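Side-chain contacts in cell division protein FtsI/penicillin binding protein 2 (PDB 4ZTK), which probably cross-links peptidoglycan during cell division, acting as a D,D-transpeptidase of the penicillin-binding protein family: residues 23-26 against 27-31; 213-216 against 217-220; 67-70 against 71-75; 78-81 against 82-85. One frame throughout, in Å; residues are numbered along the deposited sequence.

Interaction 1. Residues 23-26 against 27-31; sequences RMQQ and IVEKQ
Gln25 and Glu29 meet one turn apart on helix 22-38, which packs against the five-stranded antiparallel sheet of the transpeptidase fold. Gln25 NE2 donates to Glu29 OE2 over 3.3 Å, an i to i+4 side-chain hydrogen bond. The N-H points almost straight at the oxygen (169°). That oxygen lies in the plane of the amide, but the amide nitrogen sits well above the carboxylate plane. The two flat groups are close to perpendicular, 86° apart. NE2 has a stronger partner in the backbone O of Phe59 on strand 56-63. The amide therefore ties the helix to an outermost strand of the sheet as well as to Glu29. Gln25 CG is anti to the backbone N (chi1 -176°), and a bend at chi2 then turns the amide toward Glu29.

The backbone acceptors are met by ordinary helical bonds. Val28 N donates to Met24 O, Glu29 N to Gln25 O, and Lys30 N to Gln26 O, all within 3.1 Å. The bond from Ile27 N to Arg23 O is weak.

The apolar side of the turn faces the protein. Met24, a selenomethionine, and Val28 both rest on Ile48 of strand 43-49. Met24 also touches Ala310 of helix 295-310, and its SE lies 4.4 Å from Ile27 CD1. Side-chain carbons also lie close to two of the bonded carbonyl oxygens. Val28 CG2 is 3.2 Å from Gln25 O, and Ile27 CG1 comes within 3.3 Å of Arg23 O.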
loop_
_atom_site.group_PDB
_atom_site.type_symbol
_atom_site.label_atom_id
_atom_site.label_comp_id
_atom_site.label_asym_id
_atom_site.label_seq_id
_atom_site.Cartn_x
_atom_site.Cartn_y
_atom_site.Cartn_z
ATOM N N ARG A 23 -9.499 17.422 11.638
ATOM C CA ARG A 23 -9.735 17.852 10.261
ATOM C C ARG A 23 -9.534 16.693 9.278
ATOM O O ARG A 23 -10.338 16.490 8.362
ATOM C CB ARG A 23 -8.811 19.012 9.891
ATOM C CG ARG A 23 -9.033 19.554 8.487
ATOM C CD ARG A 23 -7.740 20.081 7.878
ATOM N NE ARG A 23 -7.941 20.601 6.526
ATOM C CZ ARG A 23 -6.960 20.827 5.658
ATOM N NH1 ARG A 23 -5.701 20.571 5.994
ATOM N NH2 ARG A 23 -7.237 21.303 4.450
HETATM N N MSE A 24 -8.459 15.935 9.468
HETATM C CA MSE A 24 -8.185 14.789 8.605
HETATM C C MSE A 24 -9.224 13.700 8.820
HETATM O O MSE A 24 -9.676 13.064 7.868
HETATM C CB MSE A 24 -6.787 14.224 8.862
HETATM C CG MSE A 24 -5.639 15.107 8.402
HETATM SE SE MSE A 24 -5.684 15.567 6.502
HETATM C CE MSE A 24 -6.253 13.861 5.742
ATOM N N GLN A 25 -9.600 13.497 10.080
ATOM C CA GLN A 25 -10.560 12.464 10.444
ATOM C C GLN A 25 -11.901 12.666 9.751
ATOM O O GLN A 25 -12.490 11.722 9.229
ATOM C CB GLN A 25 -10.767 12.436 11.958
ATOM C CG GLN A 25 -11.672 11.319 12.419
ATOM C CD GLN A 25 -11.121 9.951 12.067
ATOM O OE1 GLN A 25 -9.915 9.778 11.907
ATOM N NE2 GLN A 25 -12.004 8.970 11.944
ATOM N N GLN A 26 -12.376 13.903 9.748
ATOM C CA GLN A 26 -13.654 14.224 9.133
ATOM C C GLN A 26 -13.615 14.006 7.620
ATOM O O GLN A 26 -14.579 13.522 7.031
ATOM C CB GLN A 26 -14.047 15.660 9.472
ATOM C CG GLN A 26 -15.423 16.042 8.998
ATOM C CD GLN A 26 -16.025 17.166 9.817
ATOM O OE1 GLN A 26 -16.164 17.061 11.038
ATOM N NE2 GLN A 26 -16.381 18.253 9.147
ATOM N N ILE A 27 -12.494 14.357 7.001
ATOM C CA ILE A 27 -12.288 14.098 5.579
ATOM C C ILE A 27 -12.413 12.612 5.236
ATOM O O ILE A 27 -13.177 12.236 4.347
ATOM C CB ILE A 27 -10.914 14.607 5.107
ATOM C CG1 ILE A 27 -10.884 16.137 5.130
ATOM C CG2 ILE A 27 -10.593 14.074 3.707
ATOM C CD1 ILE A 27 -9.528 16.732 4.788
ATOM N N VAL A 28 -11.680 11.761 5.944
ATOM C CA VAL A 28 -11.687 10.340 5.600
ATOM C C VAL A 28 -13.028 9.696 5.948
ATOM O O VAL A 28 -13.468 8.755 5.287
ATOM C CB VAL A 28 -10.506 9.576 6.239
ATOM C CG1 VAL A 28 -9.192 10.108 5.697
ATOM C CG2 VAL A 28 -10.540 9.676 7.767
ATOM N N GLU A 29 -13.681 10.226 6.975
ATOM C CA GLU A 29 -15.010 9.761 7.357
ATOM C C GLU A 29 -16.038 9.967 6.250
ATOM O O GLU A 29 -16.804 9.064 5.958
ATOM C CB GLU A 29 -15.470 10.428 8.655
ATOM C CG GLU A 29 -14.933 9.757 9.906
ATOM C CD GLU A 29 -15.218 10.553 11.166
ATOM O OE1 GLU A 29 -15.569 11.745 11.045
ATOM O OE2 GLU A 29 -15.093 9.988 12.273
ATOM N N LYS A 30 -16.044 11.145 5.630
ATOM C CA LYS A 30 -16.946 11.414 4.509
ATOM C C LYS A 30 -16.614 10.556 3.290
ATOM O O LYS A 30 -17.511 10.070 2.599
ATOM C CB LYS A 30 -16.885 12.885 4.093
ATOM C CG LYS A 30 -17.280 13.859 5.173
ATOM C CD LYS A 30 -17.291 15.292 4.662
ATOM C CE LYS A 30 -15.901 15.750 4.249
ATOM N NZ LYS A 30 -15.906 17.171 3.797
ATOM N N GLN A 31 -15.325 10.393 3.017
ATOM C CA GLN A 31 -14.891 9.735 1.789
ATOM C C GLN A 31 -15.092 8.220 1.795
ATOM O O GLN A 31 -15.570 7.659 0.810
ATOM C CB GLN A 31 -13.430 10.074 1.472
ATOM C CG GLN A 31 -13.173 11.543 1.152
ATOM C CD GLN A 31 -13.801 11.989 -0.159
ATOM O OE1 GLN A 31 -14.292 11.172 -0.943
ATOM N NE2 GLN A 31 -13.784 13.295 -0.405
#

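Interaction 2. Residues 213-216 against 217-220; sequences IISE and TSTN
Ser215 O takes two hydrogen bonds from Thr219. Thr219 N donates at 2.9 Å and Thr219 OG1 at 2.8 Å. The two donors reach the oxygen from opposite faces of the carbonyl plane. Thr219 OG1 lies beside its own backbone N (chi1 -60°), which places the hydroxyl on the carbonyl one turn earlier. One residue on, Asn220 N donates to Glu216 O at 2.8 Å. The Asn220 amide group folds back beside the same oxygen.

Ile214 supplies the apolar part. Its CG1 runs past the Thr219 hydroxyl, with CG1 3.4 Å from OG1. Its CB rests on Ser218 CB at 3.9 Å. The hydroxyls of Ser215 and Ser218 lie next to each other, OG to OG 2.9 Å.

The next shell is Asn92, on helix 83-92. Its OD1 is hydrogen-bonded to both Ser215 N and Ser218 OG, and so holds the loop and the first turn together. Phe158 backs Ile214. Here the chain leaves the short strand 211-212 and enters helix 216-231. This is a helix N-terminus with Ser215 as the N-cap residue, where the Thr219 hydroxyl bonds back to the i-4 carbonyl.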
loop_
_atom_site.group_PDB
_atom_site.type_symbol
_atom_site.label_atom_id
_atom_site.label_comp_id
_atom_site.label_asym_id
_atom_site.label_seq_id
_atom_site.Cartn_x
_atom_site.Cartn_y
_atom_site.Cartn_z
ATOM N N ILE A 213 16.946 2.948 6.186
ATOM C CA ILE A 213 16.666 1.564 5.820
ATOM C C ILE A 213 17.223 1.271 4.431
ATOM O O ILE A 213 17.774 0.200 4.186
ATOM C CB ILE A 213 15.155 1.263 5.861
ATOM C CG1 ILE A 213 14.610 1.525 7.264
ATOM C CG2 ILE A 213 14.881 -0.175 5.454
ATOM C CD1 ILE A 213 15.384 0.803 8.356
ATOM N N ILE A 214 17.078 2.232 3.524
ATOM C CA ILE A 214 17.704 2.135 2.212
ATOM C C ILE A 214 18.470 3.414 1.890
ATOM O O ILE A 214 18.221 4.462 2.489
ATOM C CB ILE A 214 16.676 1.839 1.097
ATOM C CG1 ILE A 214 15.553 2.877 1.106
ATOM C CG2 ILE A 214 16.115 0.436 1.254
ATOM C CD1 ILE A 214 14.583 2.749 -0.087
ATOM N N SER A 215 19.404 3.325 0.948
ATOM C CA SER A 215 20.242 4.466 0.579
ATOM C C SER A 215 19.431 5.600 -0.036
ATOM O O SER A 215 18.264 5.421 -0.393
ATOM C CB SER A 215 21.315 4.032 -0.418
ATOM O OG SER A 215 20.726 3.723 -1.673
ATOM N N GLU A 216 20.057 6.766 -0.166
ATOM C CA GLU A 216 19.411 7.913 -0.792
ATOM C C GLU A 216 19.124 7.622 -2.257
ATOM O O GLU A 216 18.051 7.952 -2.764
ATOM C CB GLU A 216 20.283 9.160 -0.672
ATOM C CG GLU A 216 20.478 9.645 0.752
ATOM C CD GLU A 216 21.269 10.936 0.820
ATOM O OE1 GLU A 216 21.734 11.407 -0.241
ATOM O OE2 GLU A 216 21.426 11.480 1.934
ATOM N N THR A 217 20.090 6.996 -2.927
ATOM C CA THR A 217 19.939 6.615 -4.325
ATOM C C THR A 217 18.743 5.692 -4.492
ATOM O O THR A 217 17.893 5.907 -5.357
ATOM C CB THR A 217 21.194 5.896 -4.849
ATOM O OG1 THR A 217 22.332 6.754 -4.707
ATOM C CG2 THR A 217 21.023 5.521 -6.314
ATOM N N SER A 218 18.684 4.668 -3.647
ATOM C CA SER A 218 17.594 3.704 -3.666
ATOM C C SER A 218 16.263 4.399 -3.451
ATOM O O SER A 218 15.284 4.114 -4.136
ATOM C CB SER A 218 17.798 2.645 -2.579
ATOM O OG SER A 218 18.913 1.826 -2.875
ATOM N N THR A 219 16.239 5.320 -2.494
ATOM C CA THR A 219 15.026 6.057 -2.174
ATOM C C THR A 219 14.569 6.901 -3.361
ATOM O O THR A 219 13.386 6.913 -3.707
ATOM C CB THR A 219 15.224 6.968 -0.948
ATOM O OG1 THR A 219 15.588 6.174 0.188
ATOM C CG2 THR A 219 13.937 7.719 -0.642
ATOM N N ASN A 220 15.506 7.609 -3.984
ATOM C CA ASN A 220 15.181 8.406 -5.161
ATOM C C ASN A 220 14.602 7.565 -6.295
ATOM O O ASN A 220 13.601 7.942 -6.901
ATOM C CB ASN A 220 16.399 9.187 -5.646
ATOM C CG ASN A 220 16.735 10.353 -4.743
ATOM O OD1 ASN A 220 15.892 10.817 -3.977
ATOM N ND2 ASN A 220 17.967 10.838 -4.833
#

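Interaction 3. Residues 67-70 against 71-75; sequences GLES and WKSRI
Ser70 and Lys72 meet in an ST turn, in the loop that leads from strand 56-63 of the central sheet toward helix 83-92. Lys72 N donates to Ser70 OG at 2.9 Å and nearly straight (165°). Ser70 OG points away from its own N (chi1 170°) and lies beside the carbonyl carbon, close to the N-H of Lys72. The same hydroxyl is also hydrogen-bonded to Glu61 of strand 56-63, which anchors the turn to the sheet.

Backbone bonds close the turn a second way. Ser73 N donates to Ser70 O at 3.2 Å, which makes residues 70-73 a beta turn. Arg74 N adds a weak bond to the same oxygen.

The Arg74 side chain lies along one face of the Trp71 indole, with its CD 3.7 Å from the ring plane. Trp71 CZ2 lies over a face of the guanidinium, off toward its rim. Leu68 CD2 comes to the guanidinium edge, 4.0 Å from Arg74 NH1. Trp71 NE1 is bonded to Ser43 OG, and Arg74 NH2 forms a salt bridge with Glu281, so both ends are held by strands of the sheet.

The Glu69 carboxylate completes the polar set. Ser73 OG donates to Glu69 OE1 at 2.9 Å, on the lone pair turned away from the other oxygen. A water donates to that other oxygen, Glu69 OE2, at 3.1 Å and accepts from Ile75 N at 2.9 Å.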
loop_
_atom_site.group_PDB
_atom_site.type_symbol
_atom_site.label_atom_id
_atom_site.label_comp_id
_atom_site.label_asym_id
_atom_site.label_seq_id
_atom_site.Cartn_x
_atom_site.Cartn_y
_atom_site.Cartn_z
ATOM N N GLY A 67 -21.126 -7.982 12.283
ATOM C CA GLY A 67 -20.210 -9.067 12.583
ATOM C C GLY A 67 -18.791 -8.953 12.065
ATOM O O GLY A 67 -17.931 -9.747 12.445
ATOM N N LEU A 68 -18.534 -7.980 11.196
ATOM C CA LEU A 68 -17.189 -7.802 10.661
ATOM C C LEU A 68 -16.201 -7.401 11.748
ATOM O O LEU A 68 -16.516 -6.592 12.622
ATOM C CB LEU A 68 -17.168 -6.751 9.547
ATOM C CG LEU A 68 -17.651 -7.163 8.157
ATOM C CD1 LEU A 68 -19.052 -6.631 7.907
ATOM C CD2 LEU A 68 -16.677 -6.675 7.092
ATOM N N GLU A 69 -15.005 -7.979 11.694
ATOM C CA GLU A 69 -13.918 -7.517 12.539
ATOM C C GLU A 69 -13.490 -6.146 12.048
ATOM O O GLU A 69 -13.423 -5.904 10.843
ATOM C CB GLU A 69 -12.733 -8.477 12.487
ATOM C CG GLU A 69 -11.519 -7.977 13.255
ATOM C CD GLU A 69 -10.322 -8.894 13.121
ATOM O OE1 GLU A 69 -9.314 -8.662 13.824
ATOM O OE2 GLU A 69 -10.389 -9.844 12.314
ATOM N N SER A 70 -13.215 -5.242 12.979
ATOM C CA SER A 70 -12.761 -3.913 12.619
ATOM C C SER A 70 -11.423 -3.965 11.885
ATOM O O SER A 70 -10.574 -4.802 12.184
ATOM C CB SER A 70 -12.626 -3.040 13.864
ATOM O OG SER A 70 -11.960 -1.831 13.547
ATOM N N TRP A 71 -11.238 -3.054 10.934
ATOM C CA TRP A 71 -9.955 -2.909 10.257
ATOM C C TRP A 71 -8.877 -2.371 11.194
ATOM O O TRP A 71 -7.715 -2.274 10.810
ATOM C CB TRP A 71 -10.083 -1.995 9.039
ATOM C CG TRP A 71 -10.788 -2.633 7.895
ATOM C CD1 TRP A 71 -12.092 -2.462 7.532
ATOM C CD2 TRP A 71 -10.226 -3.558 6.957
ATOM N NE1 TRP A 71 -12.376 -3.221 6.422
ATOM C CE2 TRP A 71 -11.248 -3.902 6.050
ATOM C CE3 TRP A 71 -8.958 -4.127 6.796
ATOM C CZ2 TRP A 71 -11.039 -4.791 4.997
ATOM C CZ3 TRP A 71 -8.752 -5.010 5.751
ATOM C CH2 TRP A 71 -9.789 -5.332 4.864
ATOM N N LYS A 72 -9.261 -2.007 12.415
ATOM C CA LYS A 72 -8.289 -1.590 13.414
ATOM C C LYS A 72 -7.387 -2.761 13.784
ATOM O O LYS A 72 -6.234 -2.565 14.169
ATOM C CB LYS A 72 -8.981 -1.058 14.673
ATOM C CG LYS A 72 -9.743 0.254 14.497
ATOM C CD LYS A 72 -9.867 0.984 15.833
ATOM C CE LYS A 72 -10.801 2.185 15.756
ATOM N NZ LYS A 72 -12.232 1.790 15.884
ATOM N N SER A 73 -7.909 -3.978 13.660
ATOM C CA SER A 73 -7.148 -5.168 14.037
ATOM C C SER A 73 -7.039 -6.236 12.939
ATOM O O SER A 73 -6.224 -7.154 13.045
ATOM C CB SER A 73 -7.731 -5.787 15.309
ATOM O OG SER A 73 -9.109 -6.081 15.151
ATOM N N ARG A 74 -7.847 -6.110 11.890
ATOM C CA ARG A 74 -7.942 -7.141 10.851
ATOM C C ARG A 74 -6.619 -7.440 10.132
ATOM O O ARG A 74 -5.895 -6.531 9.730
ATOM C CB ARG A 74 -9.033 -6.773 9.839
ATOM C CG ARG A 74 -9.245 -7.782 8.726
ATOM C CD ARG A 74 -10.576 -7.519 8.036
ATOM N NE ARG A 74 -10.745 -8.306 6.819
ATOM C CZ ARG A 74 -11.834 -8.275 6.058
ATOM N NH1 ARG A 74 -12.854 -7.495 6.389
ATOM N NH2 ARG A 74 -11.905 -9.024 4.966
ATOM N N ILE A 75 -6.321 -8.724 9.973
ATOM C CA ILE A 75 -5.090 -9.164 9.328
ATOM C C ILE A 75 -5.353 -9.556 7.882
ATOM O O ILE A 75 -6.263 -10.330 7.595
ATOM C CB ILE A 75 -4.470 -10.376 10.057
ATOM C CG1 ILE A 75 -4.104 -10.008 11.498
ATOM C CG2 ILE A 75 -3.247 -10.895 9.299
ATOM C CD1 ILE A 75 -3.475 -11.152 12.281
HETATM O O HOH W 1 -7.614 -10.859 11.522
#

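Interaction 4. Residues 78-81 against 82-85; sequences PGST and IKPF
Phe85 turns a ring edge to Thr81 O, with CE2 3.7 Å away and the oxygen in the ring plane. Ile82 O lies at the ring edge too. The rings of Phe158, Phe160 and Tyr196 all pack on Phe85 edge-to-face, and Tyr196 OH is hydrogen-bonded to Thr81 O. The Pro84 ring brings CD to 3.4 Å from Thr81 O. At the start of the segment, Pro78 CG makes an apolar contact with Ile82 CB.

The backbone enters the helix through tight turns. Ile82 N donates to Gly79 O at 3.1 Å, and Lys83 N to Ser80 O at 3.0 Å. Both are i to i+3 bonds, as in a 3-10 turn. Thr81 OG1 reaches back to Pro78 O at 2.7 Å, from the same face of that carbonyl as Thr81 N.

Lys83 lies alongside Ser80. Its chain runs past Ser80 O and CB, then bends at its end (chi4 61°) to set NZ 3.0 Å from Ser80 OG, to which it donates. Asn136 OD1 is the stronger partner of NZ and helps to fix it. Lys248 of strand 246-253 packs against both side chains. A bound 2-(N-cyclohexylamino)ethanesulfonic acid, probably from the crystallisation liquor, makes a weak hydrogen bond to Ser80 OG. Ser80 and Lys83 fit the SxxK motif at a helix start, with Ser80 probably the nucleophile, as in the active sites of penicillin-binding proteins.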
loop_
_atom_site.group_PDB
_atom_site.type_symbol
_atom_site.label_atom_id
_atom_site.label_comp_id
_atom_site.label_asym_id
_atom_site.label_seq_id
_atom_site.Cartn_x
_atom_site.Cartn_y
_atom_site.Cartn_z
ATOM N N PRO A 78 -0.974 -7.958 1.754
ATOM C CA PRO A 78 -0.788 -6.657 1.107
ATOM C C PRO A 78 -0.847 -6.748 -0.413
ATOM O O PRO A 78 -0.991 -5.721 -1.079
ATOM C CB PRO A 78 0.618 -6.253 1.551
ATOM C CG PRO A 78 1.333 -7.563 1.687
ATOM C CD PRO A 78 0.301 -8.519 2.235
ATOM N N GLY A 79 -0.741 -7.960 -0.947
ATOM C CA GLY A 79 -0.712 -8.159 -2.383
ATOM C C GLY A 79 0.397 -7.345 -3.018
ATOM O O GLY A 79 1.481 -7.206 -2.442
ATOM N N SER A 80 0.118 -6.771 -4.184
ATOM C CA SER A 80 1.140 -6.049 -4.943
ATOM C C SER A 80 1.649 -4.742 -4.305
ATOM O O SER A 80 2.604 -4.149 -4.809
ATOM C CB SER A 80 0.672 -5.800 -6.382
ATOM O OG SER A 80 0.445 -7.025 -7.061
ATOM N N THR A 81 1.042 -4.294 -3.206
ATOM C CA THR A 81 1.596 -3.140 -2.495
ATOM C C THR A 81 2.935 -3.485 -1.824
ATOM O O THR A 81 3.635 -2.595 -1.351
ATOM C CB THR A 81 0.612 -2.524 -1.455
ATOM O OG1 THR A 81 0.323 -3.481 -0.424
ATOM C CG2 THR A 81 -0.682 -2.083 -2.133
ATOM N N ILE A 82 3.292 -4.770 -1.807
ATOM C CA ILE A 82 4.616 -5.192 -1.331
ATOM C C ILE A 82 5.707 -4.903 -2.365
ATOM O O ILE A 82 6.875 -4.759 -2.015
ATOM C CB ILE A 82 4.663 -6.703 -0.986
ATOM C CG1 ILE A 82 5.892 -7.034 -0.137
ATOM C CG2 ILE A 82 4.708 -7.566 -2.251
ATOM C CD1 ILE A 82 5.933 -6.327 1.160
ATOM N N LYS A 83 5.319 -4.828 -3.637
ATOM C CA LYS A 83 6.278 -4.756 -4.744
ATOM C C LYS A 83 7.347 -3.657 -4.640
ATOM O O LYS A 83 8.513 -3.919 -4.935
ATOM C CB LYS A 83 5.552 -4.695 -6.102
ATOM C CG LYS A 83 4.969 -6.038 -6.558
ATOM C CD LYS A 83 4.189 -5.899 -7.865
ATOM C CE LYS A 83 3.927 -7.259 -8.518
ATOM N NZ LYS A 83 3.121 -8.171 -7.657
ATOM N N PRO A 84 6.962 -2.426 -4.232
ATOM C CA PRO A 84 7.991 -1.388 -4.066
ATOM C C PRO A 84 9.104 -1.774 -3.095
ATOM O O PRO A 84 10.251 -1.375 -3.302
ATOM C CB PRO A 84 7.202 -0.205 -3.493
ATOM C CG PRO A 84 5.835 -0.376 -4.047
ATOM C CD PRO A 84 5.604 -1.872 -4.064
ATOM N N PHE A 85 8.771 -2.541 -2.061
ATOM C CA PHE A 85 9.759 -2.945 -1.061
ATOM C C PHE A 85 10.660 -4.072 -1.569
ATOM O O PHE A 85 11.852 -4.114 -1.248
ATOM C CB PHE A 85 9.068 -3.327 0.249
ATOM C CG PHE A 85 8.200 -2.227 0.805
ATOM C CD1 PHE A 85 8.746 -1.233 1.602
ATOM C CD2 PHE A 85 6.845 -2.177 0.512
ATOM C CE1 PHE A 85 7.952 -0.210 2.110
ATOM C CE2 PHE A 85 6.042 -1.157 1.014
ATOM C CZ PHE A 85 6.603 -0.170 1.819
#

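From the N terminus the contacts come in series: interaction 1, interaction 3, interaction 4, interaction 2. None nests in or crosses another, and each closes only a turn or two of chain. Interaction 1 sets helix 22-38 against the central sheet. Interaction 3 shapes the loop after strand 56-63, with nearest atoms about 8 Å from interaction 1. The same loop runs on into interaction 4, though the two centres are 21 Å apart. Interaction 4 starts helix 83-92, beside the probable active site. The last residue of that helix, Asn92, bonds to interaction 2, which opens helix 216-231; nearest atoms of interactions 2 and 4 are about 7 Å apart.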